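Local coordinates for protein sialidase B (Streptococcus pneumoniae TIGR4, PDB 4XE9) that hydrolyses alpha-(2->3)-, alpha-(2->6)- and alpha-(2->8)-glycosidic linkages of terminal sialic acid residues in oligosaccharides, glycoproteins and glycolipids, at residues A502-V507 against T516-T521; S473-Y478 against K490-I495; G584-G589 against Y602-D607. The protein carries 1 engineered substitution. All blocks are in the same frame, centred on the assembly; numbering follows the deposited sequence.

Contact 1: residues A502-V507 against T516-T521; sequences AEAQMV and TFFRTT
In the hairpin of strands 504-510 and 513-518, which opens a four-stranded blade of the sialidase beta-propeller, E503 is set beside R519 at the probable active site. Just before the first strand, E503 is predicted to be an active-site residue; R519, just after the second, probably binds the substrate, as in related sialidases. Their side chains run the same way, and E503 OE2 makes a salt bridge of 3.0 Å to R519 NH1. The nitrogen approaches from above the carboxylate plane, 49° out of it, while the oxygen lies in the guanidinium plane. The arginine chain is fully extended, with CG anti to the backbone N (chi1 167°). Y615 OH, of the probable nucleophile, bonds E503 OE1, and the Y551 carbonyl accepts a hydrogen bond from R519 NE, so each charged group has a further partner. The backbones are joined by R519 N to E503 O and by the reciprocal pair Q505 N to F517 O and F517 N to Q505 O, the last at 2.8 Å. On one face of the sheet, A504 CB sits 3.5 Å from both T516 CG2 and F518 CB. On the other, V507 CG2 meets the edge of the F517 ring, 3.9 Å from CE2.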
loop_
_atom_site.group_PDB
_atom_site.type_symbol
_atom_site.label_atom_id
_atom_site.label_comp_id
_atom_site.label_asym_id
_atom_site.label_seq_id
_atom_site.Cartn_x
_atom_site.Cartn_y
_atom_site.Cartn_z
ATOM N N ALA A 502 7.958 -6.615 14.509
ATOM C CA ALA A 502 8.760 -5.484 14.978
ATOM C C ALA A 502 9.401 -4.744 13.824
ATOM O O ALA A 502 10.633 -4.686 13.723
ATOM C CB ALA A 502 9.829 -5.946 15.947
ATOM N N GLU A 503 8.571 -4.173 12.964
ATOM C CA GLU A 503 9.074 -3.406 11.830
ATOM C C GLU A 503 9.814 -2.178 12.346
ATOM O O GLU A 503 9.253 -1.369 13.100
ATOM C CB GLU A 503 7.914 -3.016 10.918
ATOM C CG GLU A 503 7.249 -4.226 10.243
ATOM C CD GLU A 503 5.842 -3.936 9.786
ATOM O OE1 GLU A 503 5.331 -4.629 8.865
ATOM O OE2 GLU A 503 5.230 -3.011 10.357
ATOM N N ALA A 504 11.070 -2.044 11.919
ATOM C CA ALA A 504 11.992 -1.072 12.487
ATOM C C ALA A 504 12.616 -0.208 11.405
ATOM O O ALA A 504 12.962 -0.699 10.329
ATOM C CB ALA A 504 13.081 -1.793 13.257
ATOM N N GLN A 505 12.792 1.074 11.704
ATOM C CA GLN A 505 13.484 1.978 10.787
ATOM C C GLN A 505 14.496 2.793 11.564
ATOM O O GLN A 505 14.255 3.128 12.722
ATOM C CB GLN A 505 12.472 2.880 10.070
ATOM C CG GLN A 505 11.677 2.147 9.002
ATOM C CD GLN A 505 12.508 1.847 7.767
ATOM O OE1 GLN A 505 12.534 2.640 6.821
ATOM N NE2 GLN A 505 13.190 0.700 7.767
ATOM N N MET A 506 15.612 3.125 10.921
ATOM C CA MET A 506 16.749 3.751 11.592
ATOM C C MET A 506 17.065 5.176 11.137
ATOM O O MET A 506 16.831 5.544 9.977
ATOM C CB MET A 506 17.996 2.894 11.359
ATOM C CG MET A 506 17.821 1.423 11.740
ATOM S SD MET A 506 19.119 0.424 10.996
ATOM C CE MET A 506 18.547 0.300 9.303
ATOM N N VAL A 507 17.600 5.972 12.065
ATOM C CA VAL A 507 18.181 7.269 11.730
ATOM C C VAL A 507 19.572 7.370 12.344
ATOM O O VAL A 507 19.820 6.820 13.419
ATOM C CB VAL A 507 17.315 8.447 12.212
ATOM C CG1 VAL A 507 15.929 8.356 11.613
ATOM C CG2 VAL A 507 17.243 8.486 13.742
ATOM N N THR A 516 16.952 3.402 16.381
ATOM C CA THR A 516 15.993 2.618 15.625
ATOM C C THR A 516 14.627 2.761 16.266
ATOM O O THR A 516 14.497 2.573 17.467
ATOM C CB THR A 516 16.403 1.142 15.642
ATOM O OG1 THR A 516 17.696 1.010 15.045
ATOM C CG2 THR A 516 15.412 0.310 14.856
ATOM N N PHE A 517 13.614 3.109 15.477
ATOM C CA PHE A 517 12.241 3.193 15.978
ATOM C C PHE A 517 11.465 1.994 15.462
ATOM O O PHE A 517 11.554 1.662 14.283
ATOM C CB PHE A 517 11.578 4.493 15.504
ATOM C CG PHE A 517 12.296 5.729 15.957
ATOM C CD1 PHE A 517 12.096 6.227 17.235
ATOM C CD2 PHE A 517 13.195 6.368 15.123
ATOM C CE1 PHE A 517 12.773 7.362 17.664
ATOM C CE2 PHE A 517 13.875 7.503 15.538
ATOM C CZ PHE A 517 13.660 8.000 16.817
ATOM N N PHE A 518 10.719 1.323 16.332
ATOM C CA PHE A 518 10.029 0.116 15.892
ATOM C C PHE A 518 8.641 -0.130 16.468
ATOM O O PHE A 518 8.297 0.331 17.563
ATOM C CB PHE A 518 10.918 -1.148 15.994
ATOM C CG PHE A 518 11.346 -1.520 17.396
ATOM C CD1 PHE A 518 12.435 -0.894 18.000
ATOM C CD2 PHE A 518 10.696 -2.533 18.082
ATOM C CE1 PHE A 518 12.844 -1.252 19.272
ATOM C CE2 PHE A 518 11.098 -2.899 19.351
ATOM C CZ PHE A 518 12.178 -2.258 19.950
ATOM N N ARG A 519 7.853 -0.855 15.677
ATOM C CA ARG A 519 6.494 -1.257 16.019
ATOM C C ARG A 519 6.513 -2.338 17.089
ATOM O O ARG A 519 7.390 -3.201 17.092
ATOM C CB ARG A 519 5.830 -1.788 14.740
ATOM C CG ARG A 519 4.518 -2.538 14.915
ATOM C CD ARG A 519 4.026 -3.017 13.550
ATOM N NE ARG A 519 2.866 -3.903 13.651
ATOM C CZ ARG A 519 2.205 -4.385 12.604
ATOM N NH1 ARG A 519 2.580 -4.070 11.375
ATOM N NH2 ARG A 519 1.159 -5.176 12.786
ATOM N N THR A 520 5.546 -2.290 18.002
ATOM C CA THR A 520 5.458 -3.276 19.071
ATOM C C THR A 520 4.032 -3.782 19.230
ATOM O O THR A 520 3.169 -3.564 18.378
ATOM C CB THR A 520 5.908 -2.696 20.428
ATOM O OG1 THR A 520 4.970 -1.708 20.865
ATOM C CG2 THR A 520 7.282 -2.051 20.317
ATOM N N THR A 521 3.786 -4.441 20.352
ATOM C CA THR A 521 2.455 -4.956 20.660
ATOM C C THR A 521 1.890 -4.253 21.892
ATOM O O THR A 521 0.906 -4.704 22.469
ATOM C CB THR A 521 2.505 -6.469 20.907
ATOM O OG1 THR A 521 3.487 -6.749 21.909
ATOM C CG2 THR A 521 2.883 -7.211 19.629
#

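Contact 2: residues S473-Y478 against K490-I495; sequences SGELTY and KSSASI
E475 OE2 is gripped by two hydroxyls. S492 OG, across the strands, donates at 2.8 Å on the syn side of the E475 carboxylate, and T477 OG1 donates to the same OE2 at 2.6 Å from the anti side. Water 1 ties the cluster further, donating to E475 OE1 and to S492 OG. The S492 hydroxyl also accepts K490 NZ at 2.7 Å, reached because the lysine chain bends at chi2 (96°). The lysine charge, with NZ 5.1 Å from E475 OE2, should favour an ionised carboxylate. The opposite face of the sheet is apolar: A493 CB lies at the edge of the Y478 ring, 3.9 Å from CE2, and L476 CG packs on I495 CG2 at 4.2 Å. Y478 is positioned from outside by a stack with W537 and a hydrogen bond between its OH and T516 OG1. Paired backbone bonds between L476 and A493 and between Y478 and S491 hold the strands in register, and I495 N extends the ladder to G474 O. This is the antiparallel pairing of the last two strands of a propeller blade, 475-481 and 489-494, with a BNR (Asp-box) repeat at the connection between them.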
loop_
_atom_site.group_PDB
_atom_site.type_symbol
_atom_site.label_atom_id
_atom_site.label_comp_id
_atom_site.label_asym_id
_atom_site.label_seq_id
_atom_site.Cartn_x
_atom_site.Cartn_y
_atom_site.Cartn_z
ATOM N N SER A 473 11.502 -13.685 15.858
ATOM C CA SER A 473 11.021 -13.946 17.202
ATOM C C SER A 473 12.060 -13.530 18.228
ATOM O O SER A 473 13.164 -14.070 18.247
ATOM C CB SER A 473 10.677 -15.424 17.368
ATOM O OG SER A 473 10.298 -15.697 18.705
ATOM N N GLY A 474 11.721 -12.538 19.051
ATOM C CA GLY A 474 12.563 -12.161 20.178
ATOM C C GLY A 474 13.666 -11.148 19.920
ATOM O O GLY A 474 14.390 -10.766 20.846
ATOM N N GLU A 475 13.817 -10.698 18.677
ATOM C CA GLU A 475 14.894 -9.749 18.396
ATOM C C GLU A 475 14.731 -8.964 17.115
ATOM O O GLU A 475 13.972 -9.340 16.223
ATOM C CB GLU A 475 16.245 -10.468 18.325
ATOM C CG GLU A 475 16.383 -11.400 17.133
ATOM C CD GLU A 475 17.754 -12.027 17.049
ATOM O OE1 GLU A 475 18.094 -12.808 17.959
ATOM O OE2 GLU A 475 18.500 -11.737 16.086
ATOM N N LEU A 476 15.470 -7.865 17.035
ATOM C CA LEU A 476 15.757 -7.252 15.747
ATOM C C LEU A 476 17.073 -7.867 15.296
ATOM O O LEU A 476 17.980 -8.082 16.106
ATOM C CB LEU A 476 15.893 -5.738 15.880
ATOM C CG LEU A 476 14.625 -4.959 16.233
ATOM C CD1 LEU A 476 14.900 -3.469 16.261
ATOM C CD2 LEU A 476 13.516 -5.266 15.236
ATOM N N THR A 477 17.165 -8.171 14.009
ATOM C CA THR A 477 18.372 -8.743 13.441
ATOM C C THR A 477 18.861 -7.806 12.353
ATOM O O THR A 477 18.346 -7.807 11.223
ATOM C CB THR A 477 18.101 -10.125 12.850
ATOM O OG1 THR A 477 17.458 -10.936 13.841
ATOM C CG2 THR A 477 19.407 -10.789 12.432
ATOM N N TYR A 478 19.844 -6.990 12.700
ATOM C CA TYR A 478 20.406 -6.050 11.740
ATOM C C TYR A 478 21.376 -6.758 10.813
ATOM O O TYR A 478 22.258 -7.496 11.263
ATOM C CB TYR A 478 21.134 -4.915 12.464
ATOM C CG TYR A 478 20.244 -4.088 13.355
ATOM C CD1 TYR A 478 19.544 -3.000 12.853
ATOM C CD2 TYR A 478 20.099 -4.396 14.701
ATOM C CE1 TYR A 478 18.717 -2.236 13.676
ATOM C CE2 TYR A 478 19.284 -3.642 15.526
ATOM C CZ TYR A 478 18.608 -2.565 15.012
ATOM O OH TYR A 478 17.810 -1.826 15.854
ATOM N N LYS A 490 25.257 -10.480 10.782
ATOM C CA LYS A 490 24.146 -10.010 11.586
ATOM C C LYS A 490 24.627 -9.391 12.886
ATOM O O LYS A 490 25.701 -9.720 13.392
ATOM C CB LYS A 490 23.140 -11.136 11.848
ATOM C CG LYS A 490 23.699 -12.337 12.599
ATOM C CD LYS A 490 23.416 -12.225 14.083
ATOM C CE LYS A 490 23.581 -13.555 14.787
ATOM N NZ LYS A 490 23.295 -13.382 16.225
ATOM N N SER A 491 23.833 -8.461 13.395
ATOM C CA SER A 491 23.985 -7.970 14.754
ATOM C C SER A 491 22.620 -8.110 15.400
ATOM O O SER A 491 21.669 -7.437 15.003
ATOM C CB SER A 491 24.445 -6.514 14.754
ATOM O OG SER A 491 24.454 -5.993 16.075
ATOM N N SER A 492 22.512 -9.014 16.373
ATOM C CA SER A 492 21.241 -9.278 17.043
ATOM C C SER A 492 20.996 -8.343 18.222
ATOM O O SER A 492 21.900 -8.066 19.013
ATOM C CB SER A 492 21.167 -10.735 17.531
ATOM O OG SER A 492 21.240 -11.646 16.446
ATOM N N ALA A 493 19.755 -7.876 18.337
ATOM C CA ALA A 493 19.350 -7.002 19.431
ATOM C C ALA A 493 18.046 -7.504 20.044
ATOM O O ALA A 493 16.971 -7.380 19.445
ATOM C CB ALA A 493 19.195 -5.562 18.939
ATOM N N SER A 494 18.139 -8.053 21.252
ATOM C CA SER A 494 16.960 -8.589 21.933
ATOM C C SER A 494 15.883 -7.534 22.176
ATOM O O SER A 494 16.178 -6.391 22.532
ATOM C CB SER A 494 17.358 -9.227 23.267
ATOM O OG SER A 494 17.826 -10.545 23.075
ATOM N N ILE A 495 14.631 -7.921 21.973
ATOM C CA ILE A 495 13.509 -7.083 22.359
ATOM C C ILE A 495 12.580 -7.926 23.227
ATOM O O ILE A 495 12.530 -9.147 23.076
ATOM C CB ILE A 495 12.761 -6.491 21.132
ATOM C CG1 ILE A 495 12.158 -7.588 20.258
ATOM C CG2 ILE A 495 13.697 -5.618 20.308
ATOM C CD1 ILE A 495 11.419 -7.037 19.038
HETATM O O HOH W 1 20.584 -14.194 18.172
#

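Contact 3: residues G584-G589 against Y602-D607; sequences GQLVVG and YHYGID. Engineered in segment 602-607: G605 (natural residue Asp).
The imidazole of H603 has V587 CG1 over one face, 3.9 Å from the ring centroid and only 12° off its normal, a CH-pi contact, and Q585 OE1 at its edge. V587 comes to lie there because its CG1 is anti to the backbone N (chi1 -175°), and valine and histidine run side by side. At the edge, H603 ND1 donates in the ring plane to Q585 OE1 at 3.0 Å, with the glutamine amide turned 82° from the ring. The tyrosines lie on the other face of the sheet: V588 CB meets the Y602 ring near its plane, 4.2 Å from CD2, whereas L586 CG approaches the Y604 ring obliquely. L586 also crosses the side chain of I606 at an angle, its CD2 3.9 Å from I606 CD1, and L657 and L652 from the C-terminal end of the chain pack against L586 and Y604. The antiparallel backbones are paired firmly in the middle, Y604 N meeting L586 O at 2.8 Å, and more loosely at one end, where the bond from Y602 N to V588 O is weak at 3.4 Å. At the other end G584 O accepts I606 N at 2.9 Å and also water 2, which bridges to D607 O. G605, an engineered residue (Asp in the natural sequence), faces Q585 in a non-hydrogen-bonded pair. Because N576 ND2 also bonds Q585 OE1, that oxygen serves two donors. The chemistry is consistent with the amide oxygen, not the nitrogen, being turned toward H603 and N576, and with H603 carrying a proton on ND1.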
loop_
_atom_site.group_PDB
_atom_site.type_symbol
_atom_site.label_atom_id
_atom_site.label_comp_id
_atom_site.label_asym_id
_atom_site.label_seq_id
_atom_site.Cartn_x
_atom_site.Cartn_y
_atom_site.Cartn_z
ATOM N N GLY A 584 -3.169 9.933 10.668
ATOM C CA GLY A 584 -1.777 10.012 10.271
ATOM C C GLY A 584 -1.091 11.280 10.740
ATOM O O GLY A 584 -1.661 12.369 10.681
ATOM N N GLN A 585 0.144 11.134 11.206
ATOM C CA GLN A 585 0.927 12.280 11.645
ATOM C C GLN A 585 2.376 12.204 11.221
ATOM O O GLN A 585 2.960 11.119 11.119
ATOM C CB GLN A 585 0.879 12.410 13.173
ATOM C CG GLN A 585 -0.479 12.808 13.716
ATOM C CD GLN A 585 -0.447 13.071 15.199
ATOM O OE1 GLN A 585 0.583 12.884 15.849
ATOM N NE2 GLN A 585 -1.582 13.492 15.752
ATOM N N LEU A 586 2.954 13.376 10.996
ATOM C CA LEU A 586 4.396 13.516 11.025
ATOM C C LEU A 586 4.704 14.164 12.363
ATOM O O LEU A 586 4.075 15.160 12.736
ATOM C CB LEU A 586 4.899 14.417 9.897
ATOM C CG LEU A 586 4.598 13.995 8.461
ATOM C CD1 LEU A 586 5.415 14.852 7.481
ATOM C CD2 LEU A 586 4.889 12.522 8.246
ATOM N N VAL A 587 5.648 13.594 13.098
ATOM C CA VAL A 587 5.973 14.107 14.424
ATOM C C VAL A 587 7.427 14.524 14.389
ATOM O O VAL A 587 8.297 13.703 14.110
ATOM C CB VAL A 587 5.762 13.029 15.485
ATOM C CG1 VAL A 587 5.991 13.599 16.887
ATOM C CG2 VAL A 587 4.352 12.450 15.367
ATOM N N VAL A 588 7.674 15.805 14.642
ATOM C CA VAL A 588 9.015 16.369 14.577
ATOM C C VAL A 588 9.629 16.375 15.969
ATOM O O VAL A 588 9.057 16.937 16.909
ATOM C CB VAL A 588 8.977 17.807 14.030
ATOM C CG1 VAL A 588 10.396 18.395 13.924
ATOM C CG2 VAL A 588 8.268 17.842 12.675
ATOM N N GLY A 589 10.790 15.741 16.096
ATOM C CA GLY A 589 11.480 15.674 17.369
ATOM C C GLY A 589 12.797 16.413 17.312
ATOM O O GLY A 589 13.530 16.322 16.325
ATOM N N TYR A 602 6.490 18.976 17.690
ATOM C CA TYR A 602 5.421 19.289 16.739
ATOM C C TYR A 602 4.768 18.014 16.219
ATOM O O TYR A 602 5.470 17.069 15.852
ATOM C CB TYR A 602 5.985 20.071 15.547
ATOM C CG TYR A 602 6.719 21.338 15.919
ATOM C CD1 TYR A 602 6.028 22.518 16.178
ATOM C CD2 TYR A 602 8.108 21.359 15.993
ATOM C CE1 TYR A 602 6.699 23.680 16.515
ATOM C CE2 TYR A 602 8.788 22.516 16.323
ATOM C CZ TYR A 602 8.076 23.671 16.582
ATOM O OH TYR A 602 8.741 24.826 16.913
ATOM N N HIS A 603 3.434 17.990 16.199
ATOM C CA HIS A 603 2.668 16.901 15.592
ATOM C C HIS A 603 1.851 17.481 14.443
ATOM O O HIS A 603 0.961 18.301 14.664
ATOM C CB HIS A 603 1.698 16.268 16.596
ATOM C CG HIS A 603 2.363 15.587 17.746
ATOM N ND1 HIS A 603 2.227 14.231 17.995
ATOM C CD2 HIS A 603 3.162 16.061 18.732
ATOM C CE1 HIS A 603 2.913 13.910 19.070
ATOM N NE2 HIS A 603 3.496 15.009 19.540
ATOM N N TYR A 604 2.145 17.066 13.218
ATOM C CA TYR A 604 1.403 17.556 12.060
ATOM C C TYR A 604 0.373 16.535 11.592
ATOM O O TYR A 604 0.719 15.410 11.234
ATOM C CB TYR A 604 2.360 17.882 10.916
ATOM C CG TYR A 604 1.641 18.112 9.610
ATOM C CD1 TYR A 604 1.040 19.329 9.335
ATOM C CD2 TYR A 604 1.564 17.109 8.656
ATOM C CE1 TYR A 604 0.375 19.540 8.142
ATOM C CE2 TYR A 604 0.903 17.311 7.465
ATOM C CZ TYR A 604 0.310 18.525 7.217
ATOM O OH TYR A 604 -0.358 18.723 6.035
ATOM N N GLY A 605 -0.895 16.933 11.575
ATOM C CA GLY A 605 -1.953 16.057 11.103
ATOM C C GLY A 605 -1.993 15.979 9.588
ATOM O O GLY A 605 -2.253 16.976 8.915
ATOM N N ILE A 606 -1.731 14.791 9.048
ATOM C CA ILE A 606 -1.719 14.599 7.590
ATOM C C ILE A 606 -3.114 14.805 6.976
ATOM O O ILE A 606 -3.258 15.372 5.894
ATOM C CB ILE A 606 -1.135 13.214 7.229
ATOM C CG1 ILE A 606 0.337 13.167 7.663
ATOM C CG2 ILE A 606 -1.314 12.891 5.727
ATOM C CD1 ILE A 606 1.273 12.474 6.694
ATOM N N ASP A 607 -4.132 14.347 7.694
ATOM C CA ASP A 607 -5.530 14.554 7.338
ATOM C C ASP A 607 -6.308 14.297 8.634
ATOM O O ASP A 607 -5.705 14.228 9.708
ATOM C CB ASP A 607 -5.950 13.576 6.229
ATOM C CG ASP A 607 -7.219 14.003 5.511
ATOM O OD1 ASP A 607 -7.985 14.834 6.042
ATOM O OD2 ASP A 607 -7.457 13.508 4.389
HETATM O O HOH W 2 -4.209 13.049 11.769
#

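The three contacts follow one another along the chain, contact 2 first, then 1, then 3, each a beta hairpin from a different sheet of the propeller. Contact 2 lies at the outer edge of its sheet, on strands 475-481 and 489-494. Strand 489-494 is followed in the chain by strand 504-510 of contact 1, whose centre is about 11 Å from that of contact 2. These two touch: I495 packs on A502 and F518, and L476 CD2 packs on A502 O, so neighbouring blades are joined beside the probable active site. Contact 3, on strands 584-592 and 597-605, has its centre about 17 Å from that of contact 1 and about 29 Å from that of contact 2, touching neither.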